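Local coordinates for protein putative phosphosugar isomerase (PDB 3FJ1) that is of unestablished exact function but probably binds phosphorylated sugars through its two SIS domains, as isomerases and sugar aminotransferases of this family do, at residues D106-T111 with A133-H138; H299-H304 with L310-S315; R199-A204 with T283-T288; A36-R41 with L164-D169. All coordinates share one frame; numbering follows the deposited sequence.

Contact 1 (D106-T111 with A133-H138); sequences DIVAMT and AGVSAH
Val135 packs against one turn of helix 105-116, meeting Val108 and Thr111. Its CG2 lies 3.7 Å from Val108 O and also reaches the CG1 methyl of Val108, while the two CG1 methyls are 4.1 Å apart; the valine side chains cross nearly at right angles. With chi1 at -58°, Val135 CG2 sits between its own backbone N and carbonyl carbon, from where it also touches Thr111 CG2 at 4.1 Å. The Thr111 methyl then rests 3.7 Å from Ser136 OG. Here the helix that carries the chain from strand 93-99 to strand 120-125, in the parallel Rossmann-like sheet of an SIS domain, is met by the turn leading into strand 138-141, the outermost of the chain's sheet on that side. What fixes the threonine is its hydroxyl: OG1 binds Ile107 O at 2.8 Å, tilted 29° from the carbonyl plane, and Thr111 N reaches the same oxygen from the opposite face. That leaves CG2, anti to the backbone N, to face Val135. On the other side, Ser136 OG is hydrogen-bonded to Leu132 O, and Ser136 N closes the turn on Ala133 O at 3.1 Å. Near the start of the same helix, Asp106 OD2 forms a salt bridge with Arg213 of the second subunit.

Contact 2 (H299-H304 with L310-S315); sequences HVRSGH and LSLIVS
In the second SIS domain, the loop leaving strand 295-296 runs back over the next helix, 308-326, and is tied to it where Ser311 meets Val300. Ser311 OG donates to Val300 O over 2.6 Å, a short bond lying in the carbonyl plane on a lone pair, with a C=O...OG angle of 132°. The serine reaches it because OG is anti to the backbone N (chi1 170°), which points the hydroxyl from the helix toward the loop. A water completes the tie. It accepts from Val300 N at 2.9 Å, donates to Ser311 OG at 2.8 Å and donates again to Ser315 OG one turn on, at 3.0 Å; Ser315 OG is also hydrogen-bonded to Ala190 O. Both polar backbone atoms of Val300 are thereby served from the helix, one directly and one through water, and Ser311 OG acts as donor and acceptor at once. Beside this polar patch, Leu312 CD2 touches both His299 CB and Arg301 NH1, each at 4.0 Å, meeting the guanidinium at its edge and near its plane. Arg301 folds back by its bend at chi2, bringing one guanidinium face against His299 CD2, which stands 3.4 Å above the plane over the centre. The arginine is held in that pose by a salt bridge from NH2 to Glu267 and a hydrogen bond from NH1 to Ala261 O. Around the contact, Val300 and Ser311 abut helix 183-191, Leu310 packs on helix 153-171 and Ile313 on helix 217-231.

Contact 3 (R199-A204 with T283-T288); sequences RVAIGA and TVFATT
Ala201 turns its methyl to the far end of the Phe285 ring, joining helix 196-204 to the short strand 284-286 of the second parallel sheet, the Rossmann-like core of an SIS domain. The interface is small and rests on three side chains. The CA-CB bonds of Ala201, Thr283 and Phe285 all point across the gap, and the intervening Val284 faces the other side of the sheet, toward helix 267-279. Phe285, with chi1 at -57°, carries its ring anti to the carbonyl carbon and out toward the helix. The alanine CB approaches the ring obliquely, near its CE1 and CZ corner, at 4.0 Å from Phe285 CE1 and only slightly farther from CZ. Thr283 adds a second methyl: its CG2 is anti to the backbone N (chi1 -60°), which directs it at the same alanine, 4.2 Å from Ala201 CB. There is no polar link across the pair, only carbon against carbon. The ring is further enclosed by Glu197 and Met198 from the preceding turn of the helix and by Leu297 from the loop beyond the next strand, while Ala201 also touches Pro256, just before strand 257-259. Backbone bonds keep the phenylalanine in line, since Phe285 pairs with Val257 and Gly259 of that neighbouring strand. Past the strand's end the chain bends in an inverse gamma turn centred on Thr287. Back at the interface, CG2 of Thr283, the loop residue leading into the strand, lies 3.4 Å from Phe285 CE1, the ring carbon that also meets Ala201.

Contact 4 (A36-R41 with L164-D169); sequences AVLRLR and LMLLAD
Two helical segments face each other across a fairly wide gap: their nearest CA atoms, those of Leu38 and Leu166, are 9.4 Å apart, so long side chains must bridge it. In the middle Leu38 and Leu166 do this with their ends: Leu38 CD1 lies 4.0 Å from Leu166 CD1 and almost as near its CG, and the two side chains cross at about a right angle. Leu166 leans over because its CG is anti to the backbone N, chi1 -178°, which carries the branch out from its helix. Arg39 spans the gap at the surface. A bend at chi3 (-58°) turns its guanidinium back over its own helix, one face against Ala36 CA, which lies 3.7 Å from the plane toward the rim. Arg39 NH1 thereby comes to 2.9 Å from Asp169 O, with the oxygen at the guanidinium edge and near its plane. The carboxylate of Asp169 has its partner in Arg177 NE of helix 174-181, to which OD1 forms a salt bridge. The contact thus joins the end of the long helix 8-41 to helix 153-171, whose other sides are packed by helix 53-69 through Leu167 and by helix 174-181 through Ala168.

Contacts 1 and 4 belong to the first SIS domain, contacts 2 and 3 to the second, and each pair is in touch. His138 NE2 of contact 1 packs 4.0 Å from Val37 CG1 of contact 4, although the centres are 19 Å apart. Contacts 2 and 3, with centres 18 Å apart, join through a probable, weak hydrogen bond from Arg301 NH2 to Thr287 O, 3.0 Å. Between the domains, contacts 2 and 4 meet where Leu310 CD1 lies 4.1 Å from Leu164 CD1. Contacts 1 and 3 sit on opposite sides of the chain's centre, 41 Å between centres. All four are packing and polar contacts within the SIS domains.

Contact 1 (D106-T111 with A133-H138)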
# COMPACT_ATOMS: atom_id res chain seq x y z
N ASP A 106 -10.37 10.08 -11.52
CA ASP A 106 -10.29 9.84 -10.08
C ASP A 106 -9.29 10.76 -9.37
O ASP A 106 -9.60 11.31 -8.32
CB ASP A 106 -9.94 8.38 -9.80
CG ASP A 106 -11.10 7.43 -10.03
OD1 ASP A 106 -12.21 7.89 -10.40
OD2 ASP A 106 -10.88 6.22 -9.85
N ILE A 107 -8.11 10.91 -9.95
CA ILE A 107 -7.08 11.79 -9.37
C ILE A 107 -7.54 13.26 -9.37
O ILE A 107 -7.35 13.98 -8.40
CB ILE A 107 -5.71 11.58 -10.08
CG1 ILE A 107 -5.27 10.10 -9.98
CG2 ILE A 107 -4.64 12.52 -9.56
CD1 ILE A 107 -5.21 9.51 -8.58
N VAL A 108 -8.20 13.66 -10.45
CA VAL A 108 -8.74 15.01 -10.58
C VAL A 108 -9.84 15.23 -9.54
O VAL A 108 -9.87 16.28 -8.87
CB VAL A 108 -9.25 15.26 -12.04
CG1 VAL A 108 -10.00 16.58 -12.15
CG2 VAL A 108 -8.07 15.25 -13.03
N ALA A 109 -10.72 14.24 -9.36
CA ALA A 109 -11.84 14.34 -8.42
C ALA A 109 -11.37 14.45 -6.97
O ALA A 109 -11.91 15.25 -6.21
CB ALA A 109 -12.81 13.19 -8.56
N MSE A 110 -10.40 13.64 -6.59
CA MSE A 110 -9.89 13.63 -5.24
C MSE A 110 -9.17 14.96 -4.97
O MSE A 110 -9.35 15.57 -3.89
CB MSE A 110 -9.00 12.42 -5.04
CG MSE A 110 -8.52 12.20 -3.64
SE MSE A 110 -9.90 11.69 -2.32
CE MSE A 110 -10.09 13.51 -1.76
N THR A 111 -8.38 15.40 -5.93
CA THR A 111 -7.66 16.67 -5.80
C THR A 111 -8.63 17.86 -5.73
O THR A 111 -8.45 18.74 -4.91
CB THR A 111 -6.61 16.85 -6.89
OG1 THR A 111 -5.76 15.70 -6.94
CG2 THR A 111 -5.78 18.12 -6.62
N ALA A 133 -4.03 20.08 -13.33
CA ALA A 133 -3.50 21.42 -13.14
C ALA A 133 -4.66 22.37 -12.84
O ALA A 133 -4.57 23.22 -11.94
CB ALA A 133 -2.71 21.88 -14.36
N GLY A 134 -5.76 22.20 -13.57
CA GLY A 134 -6.89 23.08 -13.45
C GLY A 134 -7.63 23.07 -12.15
O GLY A 134 -8.35 24.03 -11.84
N VAL A 135 -7.48 22.00 -11.37
CA VAL A 135 -8.12 21.91 -10.04
C VAL A 135 -7.12 22.09 -8.89
O VAL A 135 -7.49 21.92 -7.71
CB VAL A 135 -8.93 20.59 -9.87
CG1 VAL A 135 -10.05 20.48 -10.97
CG2 VAL A 135 -8.02 19.35 -9.86
N SER A 136 -5.87 22.45 -9.19
CA SER A 136 -4.86 22.70 -8.17
C SER A 136 -4.55 24.17 -7.96
O SER A 136 -4.72 24.96 -8.88
CB SER A 136 -3.59 21.93 -8.50
OG SER A 136 -3.91 20.55 -8.73
N ALA A 137 -4.15 24.54 -6.75
CA ALA A 137 -3.74 25.90 -6.44
C ALA A 137 -2.40 26.22 -7.10
O ALA A 137 -2.17 27.35 -7.52
CB ALA A 137 -3.68 26.13 -4.90
N HIS A 138 -1.53 25.22 -7.18
CA HIS A 138 -0.24 25.36 -7.81
C HIS A 138 0.10 24.11 -8.61
O HIS A 138 -0.26 23.00 -8.22
CB HIS A 138 0.84 25.55 -6.74
CG HIS A 138 0.62 26.74 -5.88
ND1 HIS A 138 0.98 28.01 -6.27
CD2 HIS A 138 0.05 26.87 -4.66
CE1 HIS A 138 0.63 28.88 -5.34
NE2 HIS A 138 0.06 28.21 -4.35

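Contact 2 (H299-H304 with L310-S315)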
# COMPACT_ATOMS: atom_id res chain seq x y z
N HIS A 299 26.91 0.57 -7.13
CA HIS A 299 25.99 1.69 -6.95
C HIS A 299 26.67 3.04 -6.72
O HIS A 299 27.85 3.12 -6.34
CB HIS A 299 25.04 1.41 -5.76
CG HIS A 299 25.76 1.24 -4.46
ND1 HIS A 299 26.43 0.08 -4.13
CD2 HIS A 299 25.98 2.10 -3.45
CE1 HIS A 299 27.01 0.23 -2.95
NE2 HIS A 299 26.74 1.45 -2.51
N VAL A 300 25.89 4.10 -6.92
CA VAL A 300 26.39 5.45 -6.77
C VAL A 300 25.63 6.21 -5.68
O VAL A 300 24.41 6.37 -5.76
CB VAL A 300 26.31 6.23 -8.10
CG1 VAL A 300 27.01 7.57 -7.95
CG2 VAL A 300 26.89 5.41 -9.29
N ARG A 301 26.35 6.63 -4.64
CA ARG A 301 25.77 7.41 -3.59
C ARG A 301 25.63 8.88 -4.06
O ARG A 301 26.39 9.34 -4.91
CB ARG A 301 26.59 7.29 -2.31
CG ARG A 301 26.57 5.91 -1.68
CD ARG A 301 25.23 5.62 -1.02
NE ARG A 301 25.13 4.32 -0.37
CZ ARG A 301 24.23 3.37 -0.67
NH1 ARG A 301 23.35 3.52 -1.66
NH2 ARG A 301 24.22 2.26 0.04
N SER A 302 24.64 9.57 -3.50
CA SER A 302 24.20 10.88 -3.98
C SER A 302 24.60 12.12 -3.16
O SER A 302 24.49 13.23 -3.67
CB SER A 302 22.68 10.87 -4.09
OG SER A 302 22.08 10.95 -2.83
N GLY A 303 25.07 11.93 -1.93
CA GLY A 303 25.33 13.05 -1.02
C GLY A 303 24.30 13.24 0.07
O GLY A 303 24.53 13.98 1.02
N HIS A 304 23.14 12.58 -0.05
CA HIS A 304 22.06 12.72 0.95
C HIS A 304 21.19 11.46 0.97
O HIS A 304 20.87 10.90 -0.08
CB HIS A 304 21.19 13.95 0.65
CG HIS A 304 20.30 14.36 1.78
ND1 HIS A 304 19.09 13.74 2.04
CD2 HIS A 304 20.43 15.34 2.71
CE1 HIS A 304 18.53 14.31 3.10
NE2 HIS A 304 19.32 15.28 3.51
N LEU A 310 17.01 7.42 -5.81
CA LEU A 310 16.90 7.76 -7.22
C LEU A 310 18.07 7.19 -8.02
O LEU A 310 17.91 6.71 -9.16
CB LEU A 310 16.76 9.27 -7.40
CG LEU A 310 15.41 9.89 -7.01
CD1 LEU A 310 15.58 11.38 -7.03
CD2 LEU A 310 14.25 9.41 -7.91
N SER A 311 19.27 7.22 -7.43
CA SER A 311 20.41 6.64 -8.10
C SER A 311 20.19 5.10 -8.27
O SER A 311 20.43 4.52 -9.33
CB SER A 311 21.68 6.97 -7.29
OG SER A 311 22.78 6.23 -7.78
N LEU A 312 19.70 4.46 -7.22
CA LEU A 312 19.48 3.01 -7.25
C LEU A 312 18.46 2.58 -8.31
O LEU A 312 18.66 1.61 -9.00
CB LEU A 312 19.00 2.53 -5.87
CG LEU A 312 19.85 2.89 -4.66
CD1 LEU A 312 19.24 2.32 -3.39
CD2 LEU A 312 21.29 2.36 -4.87
N ILE A 313 17.35 3.31 -8.41
CA ILE A 313 16.33 2.99 -9.39
C ILE A 313 16.84 3.19 -10.82
O ILE A 313 16.45 2.45 -11.70
CB ILE A 313 14.98 3.70 -9.14
CG1 ILE A 313 13.82 2.94 -9.84
CG2 ILE A 313 15.05 5.23 -9.46
CD1 ILE A 313 13.47 1.53 -9.26
N VAL A 314 17.68 4.20 -11.05
CA VAL A 314 18.26 4.40 -12.39
C VAL A 314 19.13 3.18 -12.77
O VAL A 314 19.05 2.65 -13.91
CB VAL A 314 19.00 5.75 -12.53
CG1 VAL A 314 19.81 5.79 -13.83
CG2 VAL A 314 17.98 6.96 -12.47
N SER A 315 19.95 2.71 -11.83
CA SER A 315 20.75 1.51 -12.07
C SER A 315 19.85 0.29 -12.34
O SER A 315 20.12 -0.53 -13.22
CB SER A 315 21.72 1.26 -10.93
OG SER A 315 22.74 2.27 -10.89
O HOH W 1 23.42 3.53 -8.31

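Contact 3 (R199-A204 with T283-T288)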
# COMPACT_ATOMS: atom_id res chain seq x y z
N ARG A 199 21.47 -10.13 -14.11
CA ARG A 199 20.81 -10.51 -15.35
C ARG A 199 20.97 -12.03 -15.57
O ARG A 199 20.02 -12.72 -15.96
CB ARG A 199 21.34 -9.69 -16.53
CG ARG A 199 21.35 -8.19 -16.30
CD ARG A 199 21.38 -7.35 -17.57
NE ARG A 199 22.42 -7.73 -18.53
CZ ARG A 199 23.64 -7.21 -18.60
NH1 ARG A 199 24.07 -6.32 -17.74
NH2 ARG A 199 24.46 -7.63 -19.54
N VAL A 200 22.16 -12.56 -15.33
CA VAL A 200 22.37 -14.02 -15.40
C VAL A 200 21.46 -14.77 -14.40
O VAL A 200 20.86 -15.79 -14.76
CB VAL A 200 23.86 -14.39 -15.15
CG1 VAL A 200 24.03 -15.89 -15.07
CG2 VAL A 200 24.70 -13.78 -16.26
N ALA A 201 21.35 -14.27 -13.17
CA ALA A 201 20.53 -14.91 -12.13
C ALA A 201 19.07 -14.93 -12.53
O ALA A 201 18.40 -15.94 -12.35
CB ALA A 201 20.66 -14.24 -10.76
N ILE A 202 18.59 -13.79 -13.02
CA ILE A 202 17.19 -13.70 -13.46
C ILE A 202 16.95 -14.58 -14.69
O ILE A 202 15.92 -15.27 -14.78
CB ILE A 202 16.73 -12.22 -13.72
CG1 ILE A 202 16.79 -11.41 -12.44
CG2 ILE A 202 15.31 -12.20 -14.29
CD1 ILE A 202 16.71 -9.91 -12.65
N GLY A 203 17.89 -14.58 -15.63
CA GLY A 203 17.77 -15.45 -16.79
C GLY A 203 17.64 -16.91 -16.39
O GLY A 203 16.91 -17.68 -17.00
N ALA A 204 18.38 -17.32 -15.36
CA ALA A 204 18.31 -18.69 -14.84
C ALA A 204 17.01 -18.99 -14.11
O ALA A 204 16.51 -20.11 -14.19
CB ALA A 204 19.47 -18.96 -13.92
N THR A 283 19.87 -16.64 -3.57
CA THR A 283 20.66 -15.77 -4.40
C THR A 283 20.24 -14.34 -4.09
O THR A 283 19.14 -13.93 -4.44
CB THR A 283 20.41 -16.06 -5.86
OG1 THR A 283 20.76 -17.42 -6.10
CG2 THR A 283 21.23 -15.14 -6.73
N VAL A 284 21.10 -13.61 -3.39
CA VAL A 284 20.79 -12.27 -2.92
C VAL A 284 21.88 -11.26 -3.29
O VAL A 284 23.08 -11.53 -3.17
CB VAL A 284 20.61 -12.27 -1.39
CG1 VAL A 284 20.06 -10.89 -0.93
CG2 VAL A 284 19.71 -13.41 -0.96
N PHE A 285 21.42 -10.09 -3.76
CA PHE A 285 22.26 -8.96 -4.14
C PHE A 285 21.77 -7.74 -3.37
O PHE A 285 20.58 -7.63 -3.06
CB PHE A 285 22.11 -8.69 -5.64
CG PHE A 285 22.44 -9.87 -6.54
CD1 PHE A 285 21.48 -10.85 -6.85
CD2 PHE A 285 23.71 -9.98 -7.10
CE1 PHE A 285 21.80 -11.90 -7.69
CE2 PHE A 285 24.02 -11.03 -7.92
CZ PHE A 285 23.05 -11.99 -8.22
N ALA A 286 22.66 -6.81 -3.04
CA ALA A 286 22.22 -5.60 -2.32
C ALA A 286 23.08 -4.42 -2.68
O ALA A 286 24.27 -4.60 -2.91
CB ALA A 286 22.17 -5.82 -0.82
N THR A 287 22.50 -3.21 -2.71
CA THR A 287 23.20 -1.98 -3.14
C THR A 287 23.93 -1.32 -1.96
O THR A 287 23.69 -0.16 -1.64
CB THR A 287 22.23 -0.94 -3.77
OG1 THR A 287 21.29 -0.51 -2.78
CG2 THR A 287 21.40 -1.54 -4.98
N THR A 288 24.82 -2.06 -1.34
CA THR A 288 25.56 -1.59 -0.19
C THR A 288 26.79 -2.46 0.03
O THR A 288 26.76 -3.68 -0.17
CB THR A 288 24.71 -1.59 1.09
OG1 THR A 288 25.55 -1.40 2.23
CG2 THR A 288 23.92 -2.89 1.25

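Contact 4 (A36-R41 with L164-D169)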
# COMPACT_ATOMS: atom_id res chain seq x y z
N ALA A 36 7.56 28.88 -0.62
CA ALA A 36 7.33 30.13 0.10
C ALA A 36 5.87 30.18 0.63
O ALA A 36 5.63 30.51 1.79
CB ALA A 36 7.66 31.34 -0.77
N VAL A 37 4.93 29.81 -0.24
CA VAL A 37 3.51 29.70 0.15
C VAL A 37 3.36 28.71 1.31
O VAL A 37 2.65 28.97 2.27
CB VAL A 37 2.64 29.30 -1.06
CG1 VAL A 37 1.21 28.98 -0.60
CG2 VAL A 37 2.64 30.44 -2.14
N LEU A 38 4.03 27.56 1.23
CA LEU A 38 3.94 26.55 2.29
C LEU A 38 4.56 27.02 3.61
O LEU A 38 4.02 26.74 4.67
CB LEU A 38 4.60 25.22 1.84
CG LEU A 38 3.86 24.49 0.71
CD1 LEU A 38 4.72 23.33 0.15
CD2 LEU A 38 2.47 23.99 1.21
N ARG A 39 5.66 27.77 3.56
CA ARG A 39 6.27 28.24 4.80
C ARG A 39 5.31 29.24 5.45
O ARG A 39 5.18 29.30 6.67
CB ARG A 39 7.64 28.87 4.57
CG ARG A 39 8.75 27.85 4.37
CD ARG A 39 10.13 28.50 4.46
NE ARG A 39 10.29 29.57 3.48
CZ ARG A 39 10.63 29.41 2.20
NH1 ARG A 39 10.87 28.23 1.68
NH2 ARG A 39 10.74 30.47 1.44
N LEU A 40 4.62 30.02 4.62
CA LEU A 40 3.66 31.00 5.10
C LEU A 40 2.39 30.34 5.65
O LEU A 40 1.99 30.61 6.77
CB LEU A 40 3.33 31.98 3.97
CG LEU A 40 2.30 33.06 4.24
CD1 LEU A 40 2.64 33.88 5.52
CD2 LEU A 40 2.22 33.93 3.00
N ARG A 41 1.75 29.50 4.84
CA ARG A 41 0.53 28.80 5.28
C ARG A 41 0.82 27.83 6.44
O ARG A 41 -0.04 27.63 7.28
CB ARG A 41 -0.15 28.05 4.13
CG ARG A 41 -0.57 28.90 2.93
CD ARG A 41 -1.63 29.96 3.27
NE ARG A 41 -2.03 30.64 2.02
CZ ARG A 41 -1.79 31.91 1.68
NH1 ARG A 41 -1.20 32.78 2.49
NH2 ARG A 41 -2.19 32.32 0.47
N LEU A 164 11.05 16.39 -4.00
CA LEU A 164 12.20 16.58 -3.11
C LEU A 164 12.69 18.03 -3.09
O LEU A 164 13.07 18.53 -2.03
CB LEU A 164 13.35 15.60 -3.42
CG LEU A 164 13.09 14.12 -3.03
CD1 LEU A 164 14.20 13.27 -3.64
CD2 LEU A 164 12.90 13.84 -1.49
N MSE A 165 12.71 18.69 -4.25
CA MSE A 165 13.08 20.13 -4.38
C MSE A 165 12.14 20.97 -3.53
O MSE A 165 12.56 21.85 -2.80
CB MSE A 165 13.00 20.59 -5.84
CG MSE A 165 14.12 20.08 -6.74
SE MSE A 165 13.71 20.43 -8.63
CE MSE A 165 13.77 22.40 -8.72
N LEU A 166 10.85 20.64 -3.58
CA LEU A 166 9.85 21.40 -2.84
C LEU A 166 10.09 21.24 -1.36
O LEU A 166 10.15 22.21 -0.62
CB LEU A 166 8.44 20.93 -3.23
CG LEU A 166 7.22 21.62 -2.60
CD1 LEU A 166 7.19 23.12 -2.95
CD2 LEU A 166 5.92 20.88 -3.05
N LEU A 167 10.27 19.99 -0.93
CA LEU A 167 10.51 19.70 0.47
C LEU A 167 11.81 20.33 0.98
O LEU A 167 11.88 20.79 2.12
CB LEU A 167 10.54 18.19 0.70
CG LEU A 167 9.22 17.45 0.52
CD1 LEU A 167 9.40 15.94 0.64
CD2 LEU A 167 8.21 17.98 1.50
N ALA A 168 12.83 20.35 0.13
CA ALA A 168 14.11 20.89 0.50
C ALA A 168 14.02 22.43 0.64
O ALA A 168 14.59 22.99 1.57
CB ALA A 168 15.16 20.50 -0.52
N ASP A 169 13.29 23.09 -0.25
CA ASP A 169 13.12 24.55 -0.16
C ASP A 169 12.24 24.88 1.07
O ASP A 169 12.48 25.84 1.80
CB ASP A 169 12.46 25.16 -1.42
CG ASP A 169 13.44 25.39 -2.59
OD1 ASP A 169 14.70 25.32 -2.40
OD2 ASP A 169 12.94 25.65 -3.73